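Local structure of probable oxidoreductase (Mycobacterium abscessus, 4EYE) at residues 130-133 against 134-138; 138-141 against 142-146; 303-306 against 307-311. The protein probably acts as an oxidoreductase of the quinone oxidoreductase-like branch of the medium-chain dehydrogenase/reductase family. All blocks are in the same frame, centred on the assembly; numbering follows the deposited sequence.

Interaction 1 of 3, residues 130-133 against 134-138; sequences PQLD and DAEAV
D133 and E136 form a capping box at the start of helix 134-140, each side chain accepting from the other's backbone N-H. D133 OD1 takes the bond from E136 N at 2.8 Å, almost straight (N-H...O 176°) and nearly in line with the C-O bond of the carboxylate. The CG of D133 is placed between its own backbone N and carbonyl carbon (chi1 74°), which brings OD1 back over the first helical turn. In return E136, extended beyond CG, sends OE1 to D133 N at 3.0 Å; this N-H arrives on the anti side, 18° out of the carboxylate plane. The two side chains cross at about a right angle, with D133 OD1 only 3.7 Å from E136 OE1, a closeness of like charges that is probably eased by their other partners. D133 OD2 is salt-bridged to R316, and a water donates to E136 OE1 at 2.7 Å and to Q131 O. In this medium-chain dehydrogenase-type chain the cap lies where the loop after strand 125-127 enters the helix, whose first regular backbone bond runs from A137 N to D133 O at 2.9 Å. R104 ties the same corner, gripping both D134 OD1 and L132 O. L132 packs alongside: CD2 lies 3.8 Å from E136 OE1, and the other methyl, CD1, is 4.0 Å from A137 CA.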
# COMPACT_ATOMS: atom_id res chain seq x y z
N PRO A 130 -15.41 -3.54 10.23
CA PRO A 130 -15.48 -3.99 11.64
C PRO A 130 -14.70 -5.26 11.93
O PRO A 130 -14.38 -5.49 13.09
CB PRO A 130 -16.98 -4.22 11.88
CG PRO A 130 -17.60 -4.34 10.54
CD PRO A 130 -16.73 -3.53 9.58
N GLN A 131 -14.36 -6.04 10.92
CA GLN A 131 -13.60 -7.27 11.16
C GLN A 131 -12.11 -7.01 11.47
O GLN A 131 -11.41 -7.92 11.94
CB GLN A 131 -13.70 -8.20 9.94
CG GLN A 131 -15.12 -8.69 9.63
CD GLN A 131 -15.82 -7.87 8.55
OE1 GLN A 131 -15.50 -6.72 8.30
NE2 GLN A 131 -16.82 -8.47 7.94
N LEU A 132 -11.62 -5.79 11.21
CA LEU A 132 -10.19 -5.50 11.27
C LEU A 132 -9.82 -4.73 12.51
O LEU A 132 -10.56 -3.84 12.99
CB LEU A 132 -9.74 -4.70 10.00
CG LEU A 132 -9.99 -5.37 8.63
CD1 LEU A 132 -9.39 -4.47 7.54
CD2 LEU A 132 -9.45 -6.79 8.56
N ASP A 133 -8.62 -5.00 13.02
CA ASP A 133 -8.06 -4.08 13.97
C ASP A 133 -7.43 -2.86 13.25
O ASP A 133 -7.40 -2.83 12.03
CB ASP A 133 -7.07 -4.78 14.94
CG ASP A 133 -5.74 -5.13 14.32
OD1 ASP A 133 -5.33 -4.56 13.28
OD2 ASP A 133 -5.06 -5.98 14.92
N ASP A 134 -6.98 -1.86 14.00
CA ASP A 134 -6.47 -0.60 13.41
C ASP A 134 -5.23 -0.76 12.54
O ASP A 134 -5.09 -0.09 11.54
CB ASP A 134 -6.27 0.49 14.49
CG ASP A 134 -7.59 0.91 15.09
OD1 ASP A 134 -8.66 0.72 14.47
OD2 ASP A 134 -7.59 1.43 16.19
N ALA A 135 -4.32 -1.64 12.92
CA ALA A 135 -3.16 -1.96 12.06
C ALA A 135 -3.57 -2.59 10.72
O ALA A 135 -3.07 -2.24 9.65
CB ALA A 135 -2.19 -2.86 12.79
N GLU A 136 -4.45 -3.58 10.79
CA GLU A 136 -4.96 -4.22 9.58
C GLU A 136 -5.71 -3.22 8.71
O GLU A 136 -5.57 -3.26 7.48
CB GLU A 136 -5.85 -5.42 9.94
CG GLU A 136 -5.11 -6.59 10.61
CD GLU A 136 -6.10 -7.62 11.23
OE1 GLU A 136 -7.21 -7.25 11.65
OE2 GLU A 136 -5.75 -8.80 11.19
N ALA A 137 -6.45 -2.32 9.35
CA ALA A 137 -7.21 -1.28 8.65
C ALA A 137 -6.26 -0.30 7.97
O ALA A 137 -6.39 0.02 6.77
CB ALA A 137 -8.13 -0.53 9.59
N VAL A 138 -5.25 0.17 8.70
CA VAL A 138 -4.30 1.13 8.04
C VAL A 138 -3.62 0.47 6.86
O VAL A 138 -3.33 1.12 5.81
CB VAL A 138 -3.32 1.85 9.03
CG1 VAL A 138 -2.12 0.94 9.37
CG2 VAL A 138 -2.87 3.22 8.45
O HOH W 1 -9.10 -8.75 12.87

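Interaction 2 of 3, residues 138-141 against 142-146; sequences VALI and ANYHT
Y144 folds back over L140 at the bend where helix 134-140 hands over to helix 143-154, a buried junction of the medium-chain dehydrogenase fold. Its CB sits 3.3 Å from L140 O, and with CG anti to the carbonyl carbon (chi1 -71°) the ring is led back along the preceding turn. There CG meets the methyl L140 CD2 at 3.7 Å, the two side chains crossing at about a right angle. One side of the ring then runs past the backbone of the first helix: CD1 lies 3.3 Å from A139 O, and CE1 3.7 Å from the same A139 O, which stands at the ring edge near its plane. At the tip, OH leaves the two segments and hydrogen-bonds to Q178 of helix 171-182, so the ring spans from one helix to another. The backbone across the bend is held less regularly. Y144 N donates to L140 O at 3.1 Å from above the carbonyl plane, 48° out of it, and H145 N adds a weak bond to L140 O at 3.4 Å. The H145 ring brings CD2 close to both L140 O, which lies at its edge, and I141 O; its ND1 is bound to T297 of helix 293-306. I141 O also accepts a hydrogen bond from the O4 hydroxyl of a bound 2-methyl-2,4-pentanediol. At the start of the following turn, A142 O is gripped from opposite faces of its plane, by T146 OG1 at 2.6 Å and by T146 N at 3.1 Å.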
# COMPACT_ATOMS: atom_id res chain seq x y z
N VAL A 138 -5.25 0.17 8.70
CA VAL A 138 -4.30 1.13 8.04
C VAL A 138 -3.62 0.47 6.86
O VAL A 138 -3.33 1.12 5.81
CB VAL A 138 -3.32 1.85 9.03
CG1 VAL A 138 -2.12 0.94 9.37
CG2 VAL A 138 -2.87 3.22 8.45
N ALA A 139 -3.38 -0.84 6.98
CA ALA A 139 -2.69 -1.56 5.95
C ALA A 139 -3.46 -1.55 4.61
O ALA A 139 -2.85 -1.56 3.56
CB ALA A 139 -2.41 -3.00 6.38
N LEU A 140 -4.79 -1.53 4.69
CA LEU A 140 -5.66 -1.40 3.53
C LEU A 140 -5.42 -0.12 2.74
O LEU A 140 -5.61 -0.09 1.53
CB LEU A 140 -7.15 -1.38 3.92
CG LEU A 140 -7.89 -2.63 4.34
CD1 LEU A 140 -9.37 -2.31 4.65
CD2 LEU A 140 -7.77 -3.77 3.31
N ILE A 141 -5.00 0.96 3.39
CA ILE A 141 -5.18 2.29 2.81
C ILE A 141 -4.49 2.58 1.47
O ILE A 141 -5.17 2.80 0.48
CB ILE A 141 -4.91 3.42 3.81
CG1 ILE A 141 -5.88 3.33 4.97
CG2 ILE A 141 -5.03 4.78 3.13
CD1 ILE A 141 -5.58 4.26 6.13
N ALA A 142 -3.17 2.63 1.43
CA ALA A 142 -2.46 2.83 0.15
C ALA A 142 -2.44 1.53 -0.64
O ALA A 142 -2.89 1.52 -1.81
CB ALA A 142 -1.05 3.37 0.34
N ASN A 143 -1.98 0.45 -0.02
CA ASN A 143 -1.69 -0.73 -0.81
C ASN A 143 -2.90 -1.49 -1.40
O ASN A 143 -2.85 -1.93 -2.56
CB ASN A 143 -0.77 -1.73 -0.06
CG ASN A 143 0.59 -1.11 0.33
OD1 ASN A 143 0.99 -0.10 -0.22
ND2 ASN A 143 1.29 -1.73 1.32
N TYR A 144 -3.97 -1.61 -0.63
CA TYR A 144 -5.13 -2.41 -1.05
C TYR A 144 -6.04 -1.65 -1.99
O TYR A 144 -6.57 -2.26 -2.95
CB TYR A 144 -5.87 -3.04 0.17
CG TYR A 144 -5.04 -4.17 0.81
CD1 TYR A 144 -3.85 -3.90 1.51
CD2 TYR A 144 -5.40 -5.50 0.66
CE1 TYR A 144 -3.10 -4.90 2.08
CE2 TYR A 144 -4.63 -6.52 1.21
CZ TYR A 144 -3.49 -6.22 1.94
OH TYR A 144 -2.73 -7.27 2.46
N HIS A 145 -6.23 -0.34 -1.76
CA HIS A 145 -7.02 0.45 -2.69
C HIS A 145 -6.32 0.57 -4.01
O HIS A 145 -6.97 0.51 -5.03
CB HIS A 145 -7.31 1.87 -2.14
CG HIS A 145 -8.39 1.91 -1.15
ND1 HIS A 145 -9.66 2.20 -1.48
CD2 HIS A 145 -8.40 1.62 0.22
CE1 HIS A 145 -10.42 2.10 -0.39
NE2 HIS A 145 -9.65 1.74 0.63
N THR A 146 -4.99 0.71 -3.99
CA THR A 146 -4.22 0.73 -5.22
C THR A 146 -4.41 -0.55 -6.05
O THR A 146 -4.66 -0.49 -7.25
CB THR A 146 -2.72 0.93 -4.94
OG1 THR A 146 -2.53 2.17 -4.28
CG2 THR A 146 -1.91 0.93 -6.23

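Interaction 3 of 3, residues 303-306 against 307-311; sequences KLVA and EGMRP
L304 and M309 meet on the buried side of the C-terminal end of helix 293-306, where the chain leaves the helix. M309 extends through CG, anti to its backbone nitrogen (chi1 -171°), and bends at its last torsion, which lays CE 3.9 Å from L304 CB and near V305 CG2. Y144 of helix 143-154 and I179 of helix 171-182 close over this thioether. Beside it R310, bent at chi2, swings its guanidinium back across V305 at about a right angle: NH1 donates to V305 O at 2.8 Å, with the carbonyl oxygen close to the guanidinium plane, and also to M309 O at 2.9 Å. A water accepts from R310 NH2 and donates to A306 O, extending the grip to the last helical turn. The outer side is looser and lies at the surface. There K303, bent at chi3 and chi4, crosses E307 obliquely in a salt bridge of 2.8 Å between NZ and OE2, the ammonium meeting the syn side of the carboxylate. The backbone underneath turns at G308, whose positive phi (130°) suits glycine. G308 N donates to V305 O at 3.0 Å, on the opposite face of that carbonyl from R310 NH1, while M309 N reaches back to L304 O at 3.0 Å in a nearly straight bond; these returns into the last helical turn make the helix end a Schellman motif.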
# COMPACT_ATOMS: atom_id res chain seq x y z
N LYS A 303 -16.02 -6.18 1.22
CA LYS A 303 -16.52 -7.48 0.84
C LYS A 303 -15.43 -8.55 0.96
O LYS A 303 -15.66 -9.62 1.56
CB LYS A 303 -17.08 -7.44 -0.58
CG LYS A 303 -17.37 -8.81 -1.23
CD LYS A 303 -17.93 -8.64 -2.65
CE LYS A 303 -17.45 -9.72 -3.64
NZ LYS A 303 -18.20 -10.99 -3.51
N LEU A 304 -14.24 -8.25 0.43
CA LEU A 304 -13.09 -9.16 0.57
C LEU A 304 -12.75 -9.44 2.04
O LEU A 304 -12.50 -10.58 2.37
CB LEU A 304 -11.87 -8.68 -0.23
CG LEU A 304 -12.09 -8.62 -1.75
CD1 LEU A 304 -10.99 -7.90 -2.51
CD2 LEU A 304 -12.26 -10.02 -2.32
N VAL A 305 -12.79 -8.41 2.89
CA VAL A 305 -12.56 -8.57 4.33
C VAL A 305 -13.67 -9.40 5.00
O VAL A 305 -13.37 -10.29 5.80
CB VAL A 305 -12.41 -7.19 5.04
CG1 VAL A 305 -12.43 -7.35 6.58
CG2 VAL A 305 -11.12 -6.47 4.57
N ALA A 306 -14.95 -9.13 4.64
CA ALA A 306 -16.06 -9.96 5.12
C ALA A 306 -15.84 -11.42 4.76
O ALA A 306 -16.14 -12.29 5.56
CB ALA A 306 -17.40 -9.47 4.55
N GLU A 307 -15.30 -11.68 3.58
CA GLU A 307 -15.09 -13.03 3.10
C GLU A 307 -13.85 -13.70 3.70
O GLU A 307 -13.67 -14.92 3.56
CB GLU A 307 -15.04 -13.04 1.56
CG GLU A 307 -16.37 -12.67 0.95
CD GLU A 307 -16.30 -12.49 -0.56
OE1 GLU A 307 -15.19 -12.58 -1.14
OE2 GLU A 307 -17.38 -12.33 -1.19
N GLY A 308 -13.04 -12.92 4.41
CA GLY A 308 -11.96 -13.46 5.25
C GLY A 308 -10.59 -12.82 5.05
O GLY A 308 -9.65 -13.18 5.74
N MET A 309 -10.46 -11.88 4.12
CA MET A 309 -9.14 -11.31 3.88
C MET A 309 -8.64 -10.53 5.10
O MET A 309 -9.33 -9.67 5.63
CB MET A 309 -9.15 -10.39 2.63
CG MET A 309 -7.78 -9.93 2.18
SD MET A 309 -7.86 -8.91 0.69
CE MET A 309 -8.58 -7.38 1.31
N ARG A 310 -7.42 -10.81 5.52
CA ARG A 310 -6.81 -10.10 6.62
C ARG A 310 -5.42 -9.63 6.18
O ARG A 310 -4.51 -10.46 6.00
CB ARG A 310 -6.69 -11.01 7.87
CG ARG A 310 -8.00 -11.47 8.47
CD ARG A 310 -8.81 -10.31 9.06
NE ARG A 310 -10.06 -10.81 9.60
CZ ARG A 310 -11.18 -10.97 8.91
NH1 ARG A 310 -11.25 -10.66 7.61
NH2 ARG A 310 -12.27 -11.47 9.52
N PRO A 311 -5.24 -8.35 5.95
CA PRO A 311 -3.91 -7.83 5.63
C PRO A 311 -2.87 -8.20 6.66
O PRO A 311 -3.04 -7.89 7.85
CB PRO A 311 -4.13 -6.31 5.61
CG PRO A 311 -5.57 -6.13 5.29
CD PRO A 311 -6.26 -7.27 6.00
O HOH W 2 -14.20 -12.61 7.75

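In the fold
The three contacts lie 11 to 13 Å apart, centre to centre, and touch one another pairwise. Interactions 1 and 2 share V138 and sit on the same helix, 134-140, with L132 CD1 3.6 Å from L140 CD1. Interaction 3 reaches both: Q131 NE2 approaches A306 CA at 3.3 Å at the helix end, and in 307-311 P311 CG lies 3.6 Å from E136 O and 3.8 Å from L140 CD2, while M309 CE touches Y144 CD2 at 3.7 Å. Interaction 2 is the most central, about 4 Å from the chain centre, and borders a bound 2-methyl-2,4-pentanediol, a likely crystallisation additive that may occupy a pocket, about 4 Å from the H145 side chain.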